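Cellulose biosynthesis protein BcsG (Salmonella typhimurium LT2, PDB 5OLT) is required for cellulose biosynthesis, its extramembrane part being a zinc-binding metalloenzyme domain of the alkaline phosphatase family. Local coordinates at residues 65-70 with 215-220; 51-56 with 330-335; 109-114 with 129-134; 282-287 with 358-363. All coordinates share one frame; numbering follows the deposited sequence.

Contact 1: 65-70 with 215-220. With ZN (zinc ion), chain B.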
loop_
_atom_site.group_PDB
_atom_site.type_symbol
_atom_site.label_atom_id
_atom_site.label_comp_id
_atom_site.label_asym_id
_atom_site.label_seq_id
_atom_site.Cartn_x
_atom_site.Cartn_y
_atom_site.Cartn_z
ATOM N N ASN A 65 6.556 -1.993 1.854
ATOM C CA ASN A 65 5.301 -2.521 2.356
ATOM C C ASN A 65 5.520 -2.947 3.806
ATOM O O ASN A 65 6.293 -3.860 4.085
ATOM C CB ASN A 65 4.906 -3.695 1.433
ATOM C CG ASN A 65 3.583 -4.313 1.780
ATOM O OD1 ASN A 65 2.565 -3.615 2.013
ATOM N ND2 ASN A 65 3.558 -5.631 1.780
ATOM N N ILE A 66 4.889 -2.221 4.726
ATOM C CA ILE A 66 5.221 -2.321 6.152
ATOM C C ILE A 66 4.123 -3.023 6.921
ATOM O O ILE A 66 2.975 -2.571 6.922
ATOM C CB ILE A 66 5.436 -0.914 6.761
ATOM C CG1 ILE A 66 6.563 -0.170 6.017
ATOM C CG2 ILE A 66 5.707 -1.000 8.278
ATOM C CD1 ILE A 66 6.673 1.300 6.379
ATOM N N CYS A 67 4.480 -4.121 7.587
ATOM C CA CYS A 67 3.517 -4.834 8.434
ATOM C C CYS A 67 3.166 -3.991 9.669
ATOM O O CYS A 67 4.047 -3.369 10.259
ATOM C CB CYS A 67 4.136 -6.190 8.842
ATOM S SG CYS A 67 3.076 -7.262 9.874
ATOM N N SER A 68 1.885 -4.017 10.071
ATOM C CA SER A 68 1.498 -3.566 11.420
ATOM C C SER A 68 1.736 -2.068 11.670
ATOM O O SER A 68 2.311 -1.692 12.702
ATOM C CB SER A 68 2.167 -4.429 12.508
ATOM O OG SER A 68 1.770 -5.788 12.358
ATOM N N LEU A 69 1.222 -1.231 10.760
ATOM C CA LEU A 69 1.352 0.221 10.848
ATOM C C LEU A 69 0.081 0.847 10.284
ATOM O O LEU A 69 -0.106 0.870 9.060
ATOM C CB LEU A 69 2.598 0.680 10.063
ATOM C CG LEU A 69 2.777 2.216 10.036
ATOM C CD1 LEU A 69 2.959 2.754 11.435
ATOM C CD2 LEU A 69 4.005 2.528 9.169
ATOM N N SER A 70 -0.749 1.402 11.163
ATOM C CA SER A 70 -1.915 2.222 10.748
ATOM C C SER A 70 -1.808 3.627 11.322
ATOM O O SER A 70 -0.991 3.888 12.216
ATOM C CB SER A 70 -3.213 1.579 11.240
ATOM O OG SER A 70 -3.261 1.662 12.669
ATOM N N ASN A 215 9.233 -5.999 1.665
ATOM C CA ASN A 215 8.323 -6.219 2.786
ATOM C C ASN A 215 9.083 -6.199 4.117
ATOM O O ASN A 215 10.142 -6.806 4.243
ATOM C CB ASN A 215 7.540 -7.539 2.621
ATOM C CG ASN A 215 6.537 -7.726 3.721
ATOM O OD1 ASN A 215 6.809 -8.415 4.701
ATOM N ND2 ASN A 215 5.353 -7.119 3.567
ATOM N N LEU A 216 8.543 -5.438 5.073
ATOM C CA LEU A 216 9.191 -5.143 6.356
ATOM C C LEU A 216 8.353 -5.589 7.537
ATOM O O LEU A 216 7.208 -5.174 7.665
ATOM C CB LEU A 216 9.406 -3.608 6.532
ATOM C CG LEU A 216 10.340 -2.935 5.569
ATOM C CD1 LEU A 216 9.654 -2.731 4.233
ATOM C CD2 LEU A 216 10.780 -1.592 6.135
ATOM N N LEU A 217 8.971 -6.348 8.430
ATOM C CA LEU A 217 8.318 -6.933 9.590
ATOM C C LEU A 217 8.643 -6.350 11.000
ATOM O O LEU A 217 8.138 -6.893 11.983
ATOM C CB LEU A 217 8.754 -8.439 9.601
ATOM C CG LEU A 217 7.811 -9.435 10.240
ATOM C CD1 LEU A 217 6.499 -9.491 9.454
ATOM C CD2 LEU A 217 8.462 -10.814 10.301
ATOM N N PRO A 218 9.448 -5.261 11.135
ATOM C CA PRO A 218 9.870 -4.960 12.515
ATOM C C PRO A 218 8.744 -4.586 13.476
ATOM O O PRO A 218 8.909 -4.765 14.687
ATOM C CB PRO A 218 10.841 -3.796 12.335
ATOM C CG PRO A 218 10.354 -3.103 11.112
ATOM C CD PRO A 218 9.954 -4.242 10.191
ATOM N N LEU A 219 7.625 -4.069 12.956
ATOM C CA LEU A 219 6.548 -3.610 13.834
ATOM C C LEU A 219 5.595 -4.739 14.205
ATOM O O LEU A 219 4.670 -4.523 14.969
ATOM C CB LEU A 219 5.785 -2.452 13.182
ATOM C CG LEU A 219 6.691 -1.295 12.766
ATOM C CD1 LEU A 219 5.794 -0.176 12.220
ATOM C CD2 LEU A 219 7.613 -0.786 13.879
ATOM N N HIS A 220 5.816 -5.960 13.682
ATOM C CA HIS A 220 4.932 -7.069 14.054
ATOM C C HIS A 220 5.012 -7.377 15.545
ATOM O O HIS A 220 6.069 -7.300 16.151
ATOM C CB HIS A 220 5.303 -8.312 13.258
ATOM C CG HIS A 220 4.272 -9.419 13.330
ATOM N ND1 HIS A 220 4.025 -10.168 14.477
ATOM C CD2 HIS A 220 3.434 -9.898 12.390
ATOM C CE1 HIS A 220 3.110 -11.083 14.215
ATOM N NE2 HIS A 220 2.741 -10.947 12.952
HETATM ZN ZN ZN B . 1.382 -7.911 8.492
HETATM O O HOH W 1 6.729 -3.887 10.226
HETATM O O HOH W 2 0.956 -9.535 10.343
#
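Asn215 runs beside Asn65 in parallel register, and its CA leans a hydrogen toward Asn65 O, the two atoms 3.4 Å apart. A chi1 of -176° puts its CG anti to the backbone N, and the amide ND2 binds Glu266, a zinc ligand. Asn215 is thus a second-shell residue, polar and buried, that probably helps to position a first-shell carboxylate. Leu216 makes the ladder bonds: its N donates to Asn65 O at 2.9 Å, and its O accepts from Cys67 N. The side chain lies on the sheet face shared with Ile66, where helix 234-255 also packs, a buried, apolar place that suits a leucine.

Here the neighbouring parallel strands 60-66 and 210-216 end, and the zinc sits just past these carboxyl ends of the central sheet, as in the alkaline phosphatase family. Cys67 SG binds the zinc at 2.3 Å, a soft sulfur ligand beside Ser102, Glu266, His267 and a water.

Leu217 folds its CD1 back to 4.1 Å from Cys67 CB. Pro218, whose ring favours the required phi, helps form the type I turn that ends at His220. Leu219 returns to the first segment: its CD1 wedges between Ile66 CG2 and Leu69 CB, 3.9 Å from the latter, while its N is joined by one water to both Cys67 O and Leu216 O. His220 presents its ring edge to the sulfur of Cys67, CD2 lying 3.7 Å from Cys67 SG; its ring stacks with that of Phe183, and NE2 is hydrogen-bonded to a citric acid molecule probably taken up from the crystallisation liquor.

Contact 2: 51-56 with 330-335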
loop_
_atom_site.group_PDB
_atom_site.type_symbol
_atom_site.label_atom_id
_atom_site.label_comp_id
_atom_site.label_asym_id
_atom_site.label_seq_id
_atom_site.Cartn_x
_atom_site.Cartn_y
_atom_site.Cartn_z
ATOM N N GLN A 51 4.016 0.150 -25.026
ATOM C CA GLN A 51 5.480 0.158 -24.869
ATOM C C GLN A 51 5.836 1.567 -24.424
ATOM O O GLN A 51 5.017 2.485 -24.536
ATOM C CB GLN A 51 6.242 -0.254 -26.163
ATOM C CG GLN A 51 6.133 0.727 -27.327
ATOM C CD GLN A 51 4.708 0.911 -27.832
ATOM O OE1 GLN A 51 4.024 -0.051 -28.189
ATOM N NE2 GLN A 51 4.251 2.154 -27.849
ATOM N N LEU A 52 7.056 1.736 -23.917
ATOM C CA LEU A 52 7.523 3.068 -23.552
ATOM C C LEU A 52 7.959 3.820 -24.800
ATOM O O LEU A 52 8.498 3.192 -25.711
ATOM C CB LEU A 52 8.689 2.960 -22.571
ATOM C CG LEU A 52 8.347 2.360 -21.206
ATOM C CD1 LEU A 52 9.594 2.288 -20.328
ATOM C CD2 LEU A 52 7.231 3.145 -20.529
ATOM N N PRO A 53 7.722 5.152 -24.847
ATOM C CA PRO A 53 8.196 5.983 -25.973
ATOM C C PRO A 53 9.728 5.968 -26.055
ATOM O O PRO A 53 10.407 5.663 -25.052
ATOM C CB PRO A 53 7.684 7.382 -25.612
ATOM C CG PRO A 53 7.505 7.353 -24.127
ATOM C CD PRO A 53 7.021 5.965 -23.831
ATOM N N PRO A 54 10.293 6.305 -27.232
ATOM C CA PRO A 54 11.749 6.181 -27.338
ATOM C C PRO A 54 12.514 7.173 -26.448
ATOM O O PRO A 54 13.653 6.892 -26.065
ATOM C CB PRO A 54 12.024 6.415 -28.849
ATOM C CG PRO A 54 10.695 6.249 -29.518
ATOM C CD PRO A 54 9.680 6.700 -28.522
ATOM N N ASP A 55 11.867 8.280 -26.084
ATOM C CA ASP A 55 12.466 9.277 -25.174
ATOM C C ASP A 55 12.075 9.093 -23.689
ATOM O O ASP A 55 12.184 10.043 -22.881
ATOM C CB ASP A 55 12.116 10.686 -25.645
ATOM C CG ASP A 55 10.621 10.931 -25.686
ATOM O OD1 ASP A 55 9.822 9.954 -25.615
ATOM O OD2 ASP A 55 10.240 12.116 -25.773
ATOM N N ALA A 56 11.638 7.884 -23.331
ATOM C CA ALA A 56 11.320 7.582 -21.918
ATOM C C ALA A 56 12.601 7.655 -21.097
ATOM O O ALA A 56 13.701 7.395 -21.587
ATOM C CB ALA A 56 10.689 6.195 -21.782
ATOM N N ASP A 330 6.707 6.616 -17.830
ATOM C CA ASP A 330 7.629 7.056 -18.893
ATOM C C ASP A 330 8.826 7.828 -18.376
ATOM O O ASP A 330 9.702 8.197 -19.138
ATOM C CB ASP A 330 6.903 7.797 -20.033
ATOM C CG ASP A 330 6.279 9.123 -19.605
ATOM O OD1 ASP A 330 6.609 9.662 -18.517
ATOM O OD2 ASP A 330 5.468 9.648 -20.396
ATOM N N GLY A 331 8.846 8.085 -17.069
ATOM C CA GLY A 331 9.966 8.770 -16.410
ATOM C C GLY A 331 10.057 10.259 -16.700
ATOM O O GLY A 331 10.977 10.912 -16.194
ATOM N N LYS A 332 9.144 10.799 -17.504
ATOM C CA LYS A 332 9.317 12.172 -17.983
ATOM C C LYS A 332 9.110 13.203 -16.891
ATOM O O LYS A 332 9.682 14.281 -16.950
ATOM C CB LYS A 332 8.449 12.427 -19.208
ATOM C CG LYS A 332 8.935 11.627 -20.408
ATOM C CD LYS A 332 8.054 11.882 -21.630
ATOM C CE LYS A 332 8.565 11.080 -22.801
ATOM N NZ LYS A 332 7.759 11.434 -24.002
ATOM N N LEU A 333 8.337 12.864 -15.863
ATOM C CA LEU A 333 8.169 13.835 -14.794
ATOM C C LEU A 333 9.518 14.156 -14.122
ATOM O O LEU A 333 9.655 15.241 -13.548
ATOM C CB LEU A 333 7.043 13.469 -13.818
ATOM C CG LEU A 333 7.145 12.228 -12.982
ATOM C CD1 LEU A 333 8.123 12.428 -11.858
ATOM C CD2 LEU A 333 5.793 11.883 -12.364
ATOM N N PHE A 334 10.499 13.244 -14.190
ATOM C CA PHE A 334 11.805 13.468 -13.566
ATOM C C PHE A 334 12.669 14.502 -14.276
ATOM O O PHE A 334 13.599 15.013 -13.683
ATOM C CB PHE A 334 12.627 12.176 -13.456
ATOM C CG PHE A 334 12.055 11.154 -12.519
ATOM C CD1 PHE A 334 12.343 11.235 -11.152
ATOM C CD2 PHE A 334 11.231 10.099 -12.988
ATOM C CE1 PHE A 334 11.838 10.285 -10.267
ATOM C CE2 PHE A 334 10.717 9.143 -12.095
ATOM C CZ PHE A 334 11.020 9.251 -10.725
ATOM N N THR A 335 12.360 14.789 -15.540
ATOM C CA THR A 335 13.195 15.704 -16.293
ATOM C C THR A 335 12.460 16.962 -16.733
ATOM O O THR A 335 13.060 17.818 -17.414
ATOM C CB THR A 335 13.830 14.985 -17.502
ATOM O OG1 THR A 335 12.785 14.383 -18.258
ATOM C CG2 THR A 335 14.811 13.918 -17.043
#
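Lys332 reaches across to Asp55 with a fully extended chain, and its methylenes pass along Asp330 on the way. The first torsion, chi1 -68°, sets CG anti to the carbonyl carbon, pointing the chain at the loop 51-56. CB lies 3.4 Å from Asp330 OD1, CG 3.7 Å from Asp330 O, and CD 3.6 Å from Asp330 OD2, so that the aliphatic part skirts a second acid before the charge is reached. CE then touches Pro53 CG as well as the Asp55 carboxylate. At the tip, Lys332 NZ forms a salt bridge, 3.0 Å from Asp55 OD1 and 3.1 Å from Asp55 OD2. Both bonds are weak, yet they share the ammonium between the two oxygens. A lysine suits this place because its length spans the gap while its flexible end can stay at the surface.

The backbones also approach: Ala56 CA lies 3.3 Å from Asp330 O, a CA-H...O contact at a spot where a small residue fits. Pro53 lays its CG on Asp330 CB, and Leu52 adds its CD2 nearby.

Two turns frame the arrangement. Pro53 to Ala56 form a type I turn in the loop leading to strand 60-66. Gly331, with positive phi, is where the chain leaves helical conformation after helix 318-328, and Asp330 OD1 accepts from Lys332 N at 3.0 Å, met from above the carboxylate plane, which makes an Asx turn.

Contact 3: 109-114 with 129-134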
loop_
_atom_site.group_PDB
_atom_site.type_symbol
_atom_site.label_atom_id
_atom_site.label_comp_id
_atom_site.label_asym_id
_atom_site.label_seq_id
_atom_site.Cartn_x
_atom_site.Cartn_y
_atom_site.Cartn_z
ATOM N N LEU A 109 -1.829 -5.546 -2.804
ATOM C CA LEU A 109 -0.888 -4.560 -3.326
ATOM C C LEU A 109 -0.253 -5.025 -4.641
ATOM O O LEU A 109 -0.134 -4.232 -5.590
ATOM C CB LEU A 109 0.214 -4.324 -2.275
ATOM C CG LEU A 109 1.375 -3.378 -2.651
ATOM C CD1 LEU A 109 0.931 -2.031 -3.183
ATOM C CD2 LEU A 109 2.210 -3.173 -1.410
ATOM N N LEU A 110 0.124 -6.306 -4.719
ATOM C CA LEU A 110 0.706 -6.833 -5.954
ATOM C C LEU A 110 -0.306 -6.848 -7.108
ATOM O O LEU A 110 0.084 -6.735 -8.278
ATOM C CB LEU A 110 1.379 -8.211 -5.732
ATOM C CG LEU A 110 2.581 -8.085 -4.782
ATOM C CD1 LEU A 110 2.968 -9.445 -4.264
ATOM C CD2 LEU A 110 3.766 -7.421 -5.460
ATOM N N ARG A 111 -1.600 -6.843 -6.769
ATOM C CA ARG A 111 -2.659 -6.784 -7.775
ATOM C C ARG A 111 -3.255 -5.367 -7.876
ATOM O O ARG A 111 -4.414 -5.181 -8.246
ATOM C CB ARG A 111 -3.731 -7.832 -7.495
ATOM C CG ARG A 111 -3.225 -9.257 -7.601
ATOM C CD ARG A 111 -4.363 -10.246 -7.406
ATOM N NE ARG A 111 -3.826 -11.600 -7.388
ATOM C CZ ARG A 111 -4.592 -12.683 -7.382
ATOM N NH1 ARG A 111 -5.924 -12.543 -7.438
ATOM N NH2 ARG A 111 -3.994 -13.879 -7.392
ATOM N N ALA A 112 -2.422 -4.328 -7.609
ATOM C CA ALA A 112 -2.929 -2.958 -7.529
ATOM C C ALA A 112 -3.519 -2.393 -8.840
ATOM O O ALA A 112 -4.197 -1.366 -8.779
ATOM C CB ALA A 112 -1.821 -2.007 -7.072
ATOM N N SER A 113 -3.199 -3.018 -10.002
ATOM C CA SER A 113 -3.599 -2.410 -11.271
ATOM C C SER A 113 -5.026 -2.730 -11.696
ATOM O O SER A 113 -5.471 -2.186 -12.700
ATOM C CB SER A 113 -2.605 -2.783 -12.362
ATOM O OG SER A 113 -1.287 -2.295 -12.019
ATOM N N CYS A 114 -5.760 -3.518 -10.904
ATOM C CA CYS A 114 -7.194 -3.678 -11.133
ATOM C C CYS A 114 -7.942 -3.335 -9.864
ATOM O O CYS A 114 -7.342 -3.257 -8.795
ATOM C CB CYS A 114 -7.530 -5.123 -11.480
ATOM S SG CYS A 114 -6.907 -5.583 -13.105
ATOM N N GLU A 129 -3.071 -8.333 -16.433
ATOM C CA GLU A 129 -2.974 -6.855 -16.377
ATOM C C GLU A 129 -3.166 -6.306 -14.965
ATOM O O GLU A 129 -2.948 -5.131 -14.713
ATOM C CB GLU A 129 -3.974 -6.190 -17.337
ATOM C CG GLU A 129 -5.435 -6.218 -16.898
ATOM C CD GLU A 129 -6.428 -6.164 -18.060
ATOM O OE1 GLU A 129 -5.996 -6.045 -19.229
ATOM O OE2 GLU A 129 -7.646 -6.229 -17.796
ATOM N N CYS A 130 -3.574 -7.160 -14.049
ATOM C CA CYS A 130 -3.812 -6.714 -12.684
ATOM C C CYS A 130 -2.530 -6.643 -11.862
ATOM O O CYS A 130 -2.507 -5.928 -10.841
ATOM C CB CYS A 130 -4.807 -7.622 -11.993
ATOM S SG CYS A 130 -6.426 -7.645 -12.808
ATOM N N TYR A 131 -1.484 -7.335 -12.300
ATOM C CA TYR A 131 -0.265 -7.466 -11.507
ATOM C C TYR A 131 0.668 -6.319 -11.807
ATOM O O TYR A 131 1.276 -6.267 -12.867
ATOM C CB TYR A 131 0.425 -8.811 -11.738
ATOM C CG TYR A 131 -0.416 -10.002 -11.340
ATOM C CD1 TYR A 131 -1.412 -10.490 -12.197
ATOM C CD2 TYR A 131 -0.205 -10.641 -10.118
ATOM C CE1 TYR A 131 -2.175 -11.599 -11.845
ATOM C CE2 TYR A 131 -0.982 -11.752 -9.756
ATOM C CZ TYR A 131 -1.935 -12.227 -10.650
ATOM O OH TYR A 131 -2.730 -13.317 -10.328
ATOM N N LEU A 132 0.746 -5.376 -10.863
ATOM C CA LEU A 132 1.504 -4.145 -11.072
ATOM C C LEU A 132 2.947 -4.413 -11.552
ATOM O O LEU A 132 3.435 -3.753 -12.513
ATOM C CB LEU A 132 1.528 -3.356 -9.754
ATOM C CG LEU A 132 2.404 -2.094 -9.706
ATOM C CD1 LEU A 132 1.859 -1.064 -10.717
ATOM C CD2 LEU A 132 2.417 -1.560 -8.260
ATOM N N PHE A 133 3.645 -5.321 -10.884
ATOM C CA PHE A 133 5.041 -5.610 -11.212
ATOM C C PHE A 133 5.176 -6.316 -12.556
ATOM O O PHE A 133 6.199 -6.140 -13.232
ATOM C CB PHE A 133 5.760 -6.344 -10.068
ATOM C CG PHE A 133 6.033 -5.453 -8.891
ATOM C CD1 PHE A 133 5.047 -5.200 -7.939
ATOM C CD2 PHE A 133 7.277 -4.842 -8.756
ATOM C CE1 PHE A 133 5.302 -4.343 -6.864
ATOM C CE2 PHE A 133 7.550 -4.005 -7.677
ATOM C CZ PHE A 133 6.567 -3.743 -6.739
ATOM N N ASP A 134 4.148 -7.071 -12.969
ATOM C CA ASP A 134 4.190 -7.677 -14.313
ATOM C C ASP A 134 4.003 -6.639 -15.390
ATOM O O ASP A 134 4.658 -6.702 -16.437
ATOM C CB ASP A 134 3.119 -8.740 -14.427
ATOM C CG ASP A 134 3.517 -10.024 -13.752
ATOM O OD1 ASP A 134 4.725 -10.210 -13.428
ATOM O OD2 ASP A 134 2.612 -10.868 -13.553
HETATM O O HOH W 3 2.580 -7.341 -9.237
#
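Cys130 and Cys114 are joined by a disulfide, their SG atoms 2.1 Å apart and the bridge torsion -81°, close to the relaxed quarter turn. Each SG is turned anti to its own carbonyl carbon (chi1 -61° in Cys130), which brings the two sulfurs together. Cys130 also works through its carbonyl: Ser113 N donates to Cys130 O at 3.1 Å, from a position tilted out of the carbonyl plane, and Arg111 CA brings a hydrogen to the same oxygen.

Leu110, the last residue of helix 102-110, supplies the matching carbonyl. Leu132 N donates to Leu110 O at 3.0 Å, and a water 2.7 Å from Leu110 O passes the link on to Phe133 N. The end of one helix thus bonds the first N-H of helix 132-138 directly and the second through the water. The side chain of Leu110 presses CD2 against Phe133 CD1 at 3.6 Å, and both lie on Phe213 of strand 210-216, a greasy site well suited to leucine and phenylalanine.

Tyr131, the N-cap residue, lies alongside Arg111, pointing the same way. Arg111 CG rests over one face of the ring, 4.0 Å from Tyr131 CE2, while the hydroxyl lies over one face of the guanidinium, the two planes 63° apart. They do not bond to each other: Arg111 is held by the carbonyls of Asn163 and Gln124, and Tyr131 OH by Ala126 N.

A covalent bridge backed by two backbone bonds closes the excursion between Cys114 and Cys130, which includes helix 119-122, and an oxidised cysteine pair is consistent with a domain that folds outside the cytoplasm.

Contact 4: 282-287 with 358-363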
loop_
_atom_site.group_PDB
_atom_site.type_symbol
_atom_site.label_atom_id
_atom_site.label_comp_id
_atom_site.label_asym_id
_atom_site.label_seq_id
_atom_site.Cartn_x
_atom_site.Cartn_y
_atom_site.Cartn_z
ATOM N N ARG A 282 -6.589 -8.649 15.692
ATOM C CA ARG A 282 -6.962 -7.964 14.421
ATOM C C ARG A 282 -7.661 -8.942 13.469
ATOM O O ARG A 282 -7.501 -8.882 12.269
ATOM C CB ARG A 282 -5.739 -7.242 13.807
ATOM C CG ARG A 282 -4.524 -8.126 13.654
ATOM C CD ARG A 282 -3.426 -7.342 12.954
ATOM N NE ARG A 282 -2.146 -8.028 13.117
ATOM C CZ ARG A 282 -1.647 -8.961 12.315
ATOM N NH1 ARG A 282 -2.273 -9.357 11.206
ATOM N NH2 ARG A 282 -0.484 -9.545 12.658
ATOM N N ASP A 283 -8.479 -9.843 14.019
ATOM C CA ASP A 283 -9.205 -10.779 13.146
ATOM C C ASP A 283 -10.356 -10.135 12.401
ATOM O O ASP A 283 -10.796 -10.668 11.373
ATOM C CB ASP A 283 -9.663 -12.006 13.951
ATOM C CG ASP A 283 -8.457 -12.726 14.535
ATOM O OD1 ASP A 283 -7.508 -13.081 13.759
ATOM O OD2 ASP A 283 -8.390 -12.817 15.754
ATOM N N ILE A 284 -10.858 -9.021 12.922
ATOM C CA ILE A 284 -11.856 -8.223 12.211
ATOM C C ILE A 284 -11.151 -6.990 11.659
ATOM O O ILE A 284 -10.493 -6.267 12.404
ATOM C CB ILE A 284 -13.030 -7.837 13.122
ATOM C CG1 ILE A 284 -13.721 -9.114 13.701
ATOM C CG2 ILE A 284 -14.024 -6.956 12.378
ATOM C CD1 ILE A 284 -14.305 -10.043 12.640
ATOM N N PRO A 285 -11.248 -6.751 10.337
ATOM C CA PRO A 285 -10.472 -5.635 9.728
ATOM C C PRO A 285 -11.206 -4.303 9.911
ATOM O O PRO A 285 -11.868 -3.776 9.000
ATOM C CB PRO A 285 -10.342 -6.073 8.275
ATOM C CG PRO A 285 -11.635 -6.821 8.025
ATOM C CD PRO A 285 -11.930 -7.575 9.314
ATOM N N SER A 286 -11.144 -3.809 11.145
ATOM C CA SER A 286 -11.820 -2.576 11.513
ATOM C C SER A 286 -11.228 -1.357 10.817
ATOM O O SER A 286 -10.082 -1.400 10.364
ATOM C CB SER A 286 -11.698 -2.398 13.023
ATOM O OG SER A 286 -10.350 -2.070 13.320
ATOM N N PRO A 287 -11.986 -0.242 10.794
ATOM C CA PRO A 287 -11.477 0.976 10.175
ATOM C C PRO A 287 -10.167 1.429 10.817
ATOM O O PRO A 287 -9.259 1.862 10.104
ATOM C CB PRO A 287 -12.606 1.976 10.423
ATOM C CG PRO A 287 -13.842 1.139 10.398
ATOM C CD PRO A 287 -13.424 -0.126 11.134
ATOM N N ALA A 358 -10.948 -13.840 5.311
ATOM C CA ALA A 358 -11.760 -14.996 4.861
ATOM C C ALA A 358 -13.154 -15.002 5.455
ATOM O O ALA A 358 -14.132 -15.322 4.767
ATOM C CB ALA A 358 -11.074 -16.320 5.149
ATOM N N ASN A 359 -13.252 -14.566 6.704
ATOM C CA ASN A 359 -14.498 -14.763 7.419
ATOM C C ASN A 359 -15.331 -13.528 7.696
ATOM O O ASN A 359 -16.397 -13.608 8.283
ATOM C CB ASN A 359 -14.171 -15.439 8.758
ATOM C CG ASN A 359 -13.656 -16.856 8.609
ATOM O OD1 ASN A 359 -12.448 -17.107 8.467
ATOM N ND2 ASN A 359 -14.576 -17.810 8.721
ATOM N N ALA A 360 -14.835 -12.364 7.293
ATOM C CA ALA A 360 -15.460 -11.126 7.722
ATOM C C ALA A 360 -15.283 -10.061 6.671
ATOM O O ALA A 360 -14.217 -9.975 6.037
ATOM C CB ALA A 360 -14.830 -10.652 9.027
ATOM N N VAL A 361 -16.337 -9.259 6.501
ATOM C CA VAL A 361 -16.275 -8.029 5.670
ATOM C C VAL A 361 -16.670 -6.846 6.549
ATOM O O VAL A 361 -17.610 -6.942 7.357
ATOM C CB VAL A 361 -17.250 -8.105 4.460
ATOM C CG1 VAL A 361 -17.089 -6.886 3.581
ATOM C CG2 VAL A 361 -17.038 -9.365 3.586
ATOM N N VAL A 362 -15.917 -5.746 6.408
ATOM C CA VAL A 362 -16.228 -4.514 7.112
ATOM C C VAL A 362 -16.426 -3.449 6.037
ATOM O O VAL A 362 -15.607 -3.309 5.117
ATOM C CB VAL A 362 -15.098 -4.095 8.071
ATOM C CG1 VAL A 362 -15.359 -2.718 8.651
ATOM C CG2 VAL A 362 -14.991 -5.114 9.191
ATOM N N ILE A 363 -17.494 -2.671 6.190
ATOM C CA ILE A 363 -17.771 -1.521 5.299
ATOM C C ILE A 363 -18.157 -0.308 6.118
ATOM O O ILE A 363 -18.491 -0.422 7.305
ATOM C CB ILE A 363 -18.900 -1.816 4.261
ATOM C CG1 ILE A 363 -20.276 -1.930 4.946
ATOM C CG2 ILE A 363 -18.532 -3.094 3.477
ATOM C CD1 ILE A 363 -21.450 -2.161 3.982
#
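Val362 fits into a shallow bend of the loop 282-287, its CB 3.4 Å from Pro285 O. Its two methyls divide the neighbours between them: CG2 meets Ile284 CG2 at 3.8 Å and Pro285 CD at 3.9 Å, while CG1 faces Pro287 CD. A chi1 of 172°, with CG1 anti to the backbone N, spreads the methyls this way, and a branched valine is compact enough to touch all three. Two residues earlier Ala360 points the same way, and the small methyl CB accepts Ile284 CD1 at 3.7 Å.

The contact sets a loop between strands 259-265 and 291-299 of the central sheet upon one face of the antiparallel sheet holding strand 360-365. Val361 and Ile363 turn to the other face, against helix 27-42. Next to Val362 in the sheet, strand 355-357 also touches Pro285, and strand 368-373 supplies Val371 and Leu373 to Ile284.

Behind this shell the loop is shaped by its own bonds. Pro285 is the centre of an inverse gamma turn, closed by Ser286 N to Ile284 O at 2.8 Å, and a proline's restricted phi, here -83°, suits it. Ser286 OG caps Ile289 N, starting helix 287-290, and Asp283 O is held by Asn357 ND2.

Overall arrangement
Contacts 1, 3 and 4 are buried, whereas contact 2 lies at the surface, on the opposite side of the chain's centre from contacts 1 and 4. The central sheet ties the first three together: contact 1 joins two of its strands, contact 3 packs against the same pair and touches contact 1 where Leu109 meets Asn65, and contact 2 holds the loop leading into one of them. Contact 4 instead brings in the smaller antiparallel sheet, meeting contact 1 through Arg282 and His220. Chemistry follows place: metal ligation and strand bonding in contact 1, a disulfide beside two helix ends in contact 3, apolar packing in contact 4, a weak ion pair in contact 2.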